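Local coordinates for Nrps/pks (Streptomyces albus, PDB 4OPE), which probably catalyses carbon-carbon bond formation by decarboxylative condensation, as a ketosynthase domain of the OzmH synthase that builds oxazolomycin, at residues A[269-274]-A[288-293]; A[78-83]-A[101-106]. All coordinates share one frame; numbering follows the deposited sequence. Where two conformers were deposited one is given.

Contact 1: residues A[269-274]-A[288-293]; sequences AVNHGG and GVLIGE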
loop_
_atom_site.group_PDB
_atom_site.type_symbol
_atom_site.label_atom_id
_atom_site.label_comp_id
_atom_site.label_asym_id
_atom_site.label_seq_id
_atom_site.Cartn_x
_atom_site.Cartn_y
_atom_site.Cartn_z
ATOM N N ALA A 269 3.771 -7.514 -13.629
ATOM C CA ALA A 269 4.268 -6.199 -13.866
ATOM C C ALA A 269 3.276 -5.104 -13.476
ATOM O O ALA A 269 2.023 -5.291 -13.523
ATOM C CB ALA A 269 4.660 -6.081 -15.319
ATOM N N VAL A 270 3.859 -3.976 -13.054
ATOM C CA VAL A 270 3.111 -2.760 -12.737
ATOM C C VAL A 270 3.777 -1.538 -13.334
ATOM O O VAL A 270 4.981 -1.505 -13.590
ATOM C CB VAL A 270 2.869 -2.568 -11.218
ATOM C CG1 VAL A 270 2.201 -3.802 -10.636
ATOM C CG2 VAL A 270 4.165 -2.288 -10.469
ATOM N N ASN A 271 2.953 -0.545 -13.606
ATOM C CA ASN A 271 3.437 0.755 -14.071
ATOM C C ASN A 271 2.369 1.836 -13.935
ATOM O O ASN A 271 1.366 1.676 -13.216
ATOM C CB ASN A 271 3.968 0.620 -15.509
ATOM C CG ASN A 271 2.874 0.594 -16.569
ATOM O OD1 ASN A 271 1.692 0.370 -16.299
ATOM N ND2 ASN A 271 3.282 0.822 -17.794
ATOM N N HIS A 272 2.587 2.946 -14.619
ATOM C CA HIS A 272 1.642 4.053 -14.580
ATOM C C HIS A 272 1.527 4.728 -15.917
ATOM O O HIS A 272 2.491 4.770 -16.680
ATOM C CB HIS A 272 2.057 5.088 -13.537
ATOM C CG HIS A 272 0.965 6.047 -13.188
ATOM N ND1 HIS A 272 0.831 7.274 -13.790
ATOM C CD2 HIS A 272 -0.061 5.948 -12.315
ATOM C CE1 HIS A 272 -0.218 7.901 -13.292
ATOM N NE2 HIS A 272 -0.784 7.114 -12.400
ATOM N N GLY A 273 0.357 5.296 -16.184
ATOM C CA GLY A 273 0.152 6.044 -17.437
ATOM C C GLY A 273 1.059 7.265 -17.723
ATOM O O GLY A 273 1.161 7.700 -18.862
ATOM N N GLY A 274 1.751 7.774 -16.716
ATOM C CA GLY A 274 2.386 9.090 -16.776
ATOM C C GLY A 274 1.410 10.204 -17.144
ATOM O O GLY A 274 0.232 10.123 -16.805
ATOM N N GLY A 288 0.286 -0.948 -23.276
ATOM C CA GLY A 288 1.109 -1.698 -24.210
ATOM C C GLY A 288 2.489 -2.073 -23.674
ATOM O O GLY A 288 2.922 -3.247 -23.780
ATOM N N VAL A 289 3.178 -1.094 -23.111
ATOM C CA VAL A 289 4.473 -1.335 -22.519
ATOM C C VAL A 289 4.414 -2.394 -21.414
ATOM O O VAL A 289 5.186 -3.361 -21.409
ATOM C CB VAL A 289 5.047 -0.043 -21.921
ATOM C CG1 VAL A 289 6.341 -0.323 -21.173
ATOM C CG2 VAL A 289 5.266 0.973 -23.036
ATOM N N LEU A 290 3.478 -2.203 -20.482
ATOM C CA LEU A 290 3.285 -3.104 -19.339
ATOM C C LEU A 290 3.105 -4.548 -19.806
ATOM O O LEU A 290 3.840 -5.435 -19.388
ATOM C CB LEU A 290 2.064 -2.654 -18.573
ATOM C CG LEU A 290 1.645 -3.542 -17.415
ATOM C CD1 LEU A 290 2.535 -3.304 -16.212
ATOM C CD2 LEU A 290 0.190 -3.321 -17.053
ATOM N N ILE A 291 2.138 -4.772 -20.687
ATOM C CA ILE A 291 1.847 -6.103 -21.159
ATOM C C ILE A 291 3.036 -6.721 -21.922
ATOM O O ILE A 291 3.334 -7.916 -21.781
ATOM C CB ILE A 291 0.582 -6.086 -22.052
ATOM C CG1 ILE A 291 -0.662 -5.788 -21.203
ATOM C CG2 ILE A 291 0.349 -7.424 -22.698
ATOM C CD1 ILE A 291 -1.927 -5.470 -21.976
ATOM N N GLY A 292 3.718 -5.897 -22.716
ATOM C CA GLY A 292 4.870 -6.331 -23.474
ATOM C C GLY A 292 5.946 -6.832 -22.569
ATOM O O GLY A 292 6.528 -7.894 -22.793
ATOM N N GLU A 293 6.177 -6.078 -21.516
ATOM C CA GLU A 293 7.159 -6.424 -20.511
ATOM C C GLU A 293 6.767 -7.711 -19.796
ATOM O O GLU A 293 7.556 -8.638 -19.679
ATOM C CB GLU A 293 7.227 -5.300 -19.516
ATOM C CG GLU A 293 8.575 -5.046 -18.878
ATOM C CD GLU A 293 8.555 -3.715 -18.141
ATOM O OE1 GLU A 293 8.196 -2.714 -18.811
ATOM O OE2 GLU A 293 8.835 -3.681 -16.906
#
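A beta-loop-alpha unit of the thiolase-type ketosynthase fold closes here, with Leu290 of helix 284-298 resting on Ala269 and Asn271 at the end of strand 263-272. The chain leaves the strand, loops round and returns as the helix, so the two short segments run nearly antiparallel at 164°, with their axes 8.1 Å apart. Leu290 does most of the touching. Its CG stands anti to the backbone N (chi1 175°), which sends the branch down to the strand. There CD1 meets the methyl of Ala269, at 3.6 Å from CB, and also lies on the backbone where Ala269 passes into Val270, 3.5 Å from the N of Val270. The isobutyl group thus packs against peptide as well as side chains.

Asn271 supplies the other flank. Its carboxamide crosses the leucine side chain at a slant, ND2 coming within 3.8 Å of Leu290 CB and OD1 lying 3.8 Å from Leu290 CD1. These are van der Waals contacts; the polar ends of the buried amide bond to other partners: OD1 is bonded to Asn428 ND2, and ND2 to Ala286 O in the first turn of the same helix. Gripped at both ends, the amide is held against turning and ties the helix start to strand 427-434 by way of the strand end.

Beyond the pair, strand 427-434 runs antiparallel beside strand 263-272, bonding through its backbone to Ala269 and Asn271, and its Asn428 and His430 also touch Leu290. Ile291 turns away toward Leu326 and Ala329 of helix 318-329. Val270, also directed away from the helix, packs on Pro168 of the second subunit, whose Arg120 forms a salt bridge with Glu293.

Contact 2: residues A[78-83]-A[101-106]; sequences PMFFRM and TVWHLL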
loop_
_atom_site.group_PDB
_atom_site.type_symbol
_atom_site.label_atom_id
_atom_site.label_comp_id
_atom_site.label_asym_id
_atom_site.label_seq_id
_atom_site.Cartn_x
_atom_site.Cartn_y
_atom_site.Cartn_z
ATOM N N PRO A 78 -16.654 -12.486 16.147
ATOM C CA PRO A 78 -15.632 -11.751 16.925
ATOM C C PRO A 78 -14.947 -12.631 17.984
ATOM O O PRO A 78 -13.735 -12.450 18.278
ATOM C CB PRO A 78 -16.417 -10.627 17.608
ATOM C CG PRO A 78 -17.862 -10.987 17.451
ATOM C CD PRO A 78 -18.009 -11.931 16.296
HETATM N N MSE A 79 -15.719 -13.561 18.548
HETATM C CA MSE A 79 -15.215 -14.418 19.613
HETATM C C MSE A 79 -14.139 -15.290 19.031
HETATM O O MSE A 79 -13.184 -15.640 19.727
HETATM C CB MSE A 79 -16.292 -15.266 20.287
HETATM C CG MSE A 79 -17.387 -14.483 21.029
HETATM SE SE MSE A 79 -16.755 -13.182 22.401
HETATM C CE MSE A 79 -17.967 -11.689 21.925
ATOM N N PHE A 80 -14.279 -15.646 17.755
ATOM C CA PHE A 80 -13.336 -16.544 17.104
ATOM C C PHE A 80 -12.056 -15.790 17.018
ATOM O O PHE A 80 -10.987 -16.301 17.360
ATOM C CB PHE A 80 -13.825 -17.007 15.699
ATOM C CG PHE A 80 -12.899 -17.966 15.007
ATOM C CD1 PHE A 80 -11.718 -17.530 14.430
ATOM C CD2 PHE A 80 -13.216 -19.301 14.918
ATOM C CE1 PHE A 80 -10.862 -18.405 13.782
ATOM C CE2 PHE A 80 -12.374 -20.191 14.266
ATOM C CZ PHE A 80 -11.187 -19.744 13.697
ATOM N N PHE A 81 -12.176 -14.557 16.606
ATOM C CA PHE A 81 -10.998 -13.709 16.440
ATOM C C PHE A 81 -10.548 -12.909 17.654
ATOM O O PHE A 81 -9.802 -11.989 17.484
ATOM C CB PHE A 81 -11.195 -12.803 15.228
ATOM C CG PHE A 81 -11.283 -13.573 13.952
ATOM C CD1 PHE A 81 -10.138 -14.145 13.401
ATOM C CD2 PHE A 81 -12.488 -13.783 13.353
ATOM C CE1 PHE A 81 -10.211 -14.883 12.234
ATOM C CE2 PHE A 81 -12.561 -14.502 12.197
ATOM C CZ PHE A 81 -11.432 -15.061 11.629
ATOM N N ARG A 82 -10.999 -13.279 18.854
ATOM C CA ARG A 82 -10.537 -12.673 20.102
ATOM C C ARG A 82 -10.714 -11.161 20.131
ATOM O O ARG A 82 -9.794 -10.397 20.426
ATOM C CB ARG A 82 -9.075 -13.057 20.392
ATOM C CG ARG A 82 -8.866 -14.553 20.580
ATOM C CD ARG A 82 -7.565 -14.858 21.322
ATOM N NE ARG A 82 -7.247 -16.285 21.277
ATOM C CZ ARG A 82 -7.548 -17.135 22.240
ATOM N NH1 ARG A 82 -7.257 -18.423 22.112
ATOM N NH2 ARG A 82 -8.141 -16.680 23.332
HETATM N N MSE A 83 -11.910 -10.720 19.833
HETATM C CA MSE A 83 -12.185 -9.308 19.893
HETATM C C MSE A 83 -13.578 -9.193 20.437
HETATM O O MSE A 83 -14.393 -10.089 20.336
HETATM C CB MSE A 83 -11.847 -8.678 18.530
HETATM C CG MSE A 83 -13.053 -8.286 17.675
HETATM SE SE MSE A 83 -12.628 -7.414 15.921
HETATM C CE MSE A 83 -10.929 -8.290 15.507
ATOM N N THR A 101 -11.612 -14.505 5.162
ATOM C CA THR A 101 -11.049 -14.914 3.893
ATOM C C THR A 101 -9.697 -15.553 4.085
ATOM O O THR A 101 -9.421 -16.623 3.561
ATOM C CB THR A 101 -10.927 -13.699 2.976
ATOM O OG1 THR A 101 -12.247 -13.211 2.699
ATOM C CG2 THR A 101 -10.194 -14.031 1.690
ATOM N N VAL A 102 -8.846 -14.958 4.890
ATOM C CA VAL A 102 -7.527 -15.567 5.083
ATOM C C VAL A 102 -7.634 -16.920 5.743
ATOM O O VAL A 102 -6.942 -17.870 5.355
ATOM C CB VAL A 102 -6.561 -14.655 5.826
ATOM C CG1 VAL A 102 -5.241 -15.362 6.057
ATOM C CG2 VAL A 102 -6.335 -13.413 4.978
ATOM N N TRP A 103 -8.523 -17.026 6.717
ATOM C CA TRP A 103 -8.777 -18.323 7.342
ATOM C C TRP A 103 -9.156 -19.341 6.264
ATOM O O TRP A 103 -8.595 -20.452 6.225
ATOM C CB TRP A 103 -9.897 -18.269 8.387
ATOM C CG TRP A 103 -9.987 -19.568 9.110
ATOM C CD1 TRP A 103 -10.763 -20.648 8.796
ATOM C CD2 TRP A 103 -9.220 -19.945 10.264
ATOM N NE1 TRP A 103 -10.538 -21.683 9.694
ATOM C CE2 TRP A 103 -9.586 -21.285 10.594
ATOM C CE3 TRP A 103 -8.265 -19.288 11.045
ATOM C CZ2 TRP A 103 -9.010 -21.973 11.658
ATOM C CZ3 TRP A 103 -7.700 -19.971 12.124
ATOM C CH2 TRP A 103 -8.077 -21.294 12.420
ATOM N N HIS A 104 -10.105 -18.984 5.389
ATOM C CA HIS A 104 -10.529 -19.930 4.391
ATOM C C HIS A 104 -9.445 -20.202 3.362
ATOM O O HIS A 104 -9.360 -21.313 2.848
ATOM C CB HIS A 104 -11.796 -19.487 3.736
ATOM C CG HIS A 104 -12.984 -19.556 4.634
ATOM N ND1 HIS A 104 -13.968 -18.596 4.641
ATOM C CD2 HIS A 104 -13.350 -20.479 5.550
ATOM C CE1 HIS A 104 -14.897 -18.922 5.519
ATOM N NE2 HIS A 104 -14.551 -20.071 6.074
ATOM N N LEU A 105 -8.596 -19.225 3.092
ATOM C CA LEU A 105 -7.469 -19.453 2.204
ATOM C C LEU A 105 -6.565 -20.582 2.736
ATOM O O LEU A 105 -6.122 -21.484 1.964
ATOM C CB LEU A 105 -6.643 -18.157 2.057
ATOM C CG LEU A 105 -5.244 -18.203 1.442
ATOM C CD1 LEU A 105 -5.440 -18.697 0.028
ATOM C CD2 LEU A 105 -4.557 -16.845 1.395
ATOM N N LEU A 106 -6.253 -20.542 4.034
ATOM C CA LEU A 106 -5.340 -21.539 4.576
ATOM C C LEU A 106 -5.968 -22.917 4.471
ATOM O O LEU A 106 -5.315 -23.893 4.089
ATOM C CB LEU A 106 -4.979 -21.197 5.981
ATOM C CG LEU A 106 -3.690 -20.404 6.172
ATOM C CD1 LEU A 106 -3.305 -19.443 5.065
ATOM C CD2 LEU A 106 -3.758 -19.709 7.507
#
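Phe80 drives the edge of its ring into the face of Trp103, a T-shaped stack in which the phenyl ring and the six-membered indole ring stand at 84° with centroids 4.9 Å apart. CZ leads: it sits 3.5 Å above the indole plane, displaced toward the rim, and is 3.7 Å from Trp103 CH2. Its neighbour in the ring, CE1, follows over the same face, nearer the CE3-CZ3 side of the benzo ring, 3.9 Å from Trp103 CE3. Both side chains extend with CG anti to the backbone N (chi1 -178° for Phe80, -173° for Trp103), which carries the rings away from loop and helix to meet between them.

Next to the edge that meets Trp103, Phe80 CD1 stands 3.6 Å above the plane of the Phe81 ring, over its centre. The backbone that presents these two rings is a type I turn from Met79 to Arg82, whose own Arg82 N to Met79 O bond is weak (3.3 Å); a bond from Met83 N to Pro78 O (3.0 Å) brackets it, while Asp77 OD1 takes the N-H of Phe80. Phe570 joins the cluster edge-to-face with both Phe80 and Trp103, and Met494 touches both as well. An alanine in place of Trp103 would probably leave the leading edge of Phe80 without the aromatic face it points at and open a gap bordered by Phe570 and Met494.

This aromatic cluster joins the loop before helix 85-90 to helix 93-108, which faces two ways. Trp103 looks toward the loop, whereas Thr101 and Leu105 lie on strand 242-250 of the central sheet. Helix 152-163 closes a further side, with Phe162 reaching Phe80 and Phe81, and Phe163 touching Val102 and Leu106.

In the fold
Contact 1 and contact 2 lie on opposite sides of the chain's centre, about 24 Å and 16 Å from it, with their own centres about 36 Å apart and nearest atoms about 19 Å apart. They do not touch, and contact 2 closes before contact 1 opens. The central mixed sheet relates them: 263-272, the strand of contact 1, and 242-250, against which the helix of contact 2 packs, are separated in it only by strand 9-17. Contact 1 borders the second subunit, whereas contact 2 is covered within its own chain, partly by residues near the C-terminus, consistent with a linker wrapping back over the ketosynthase.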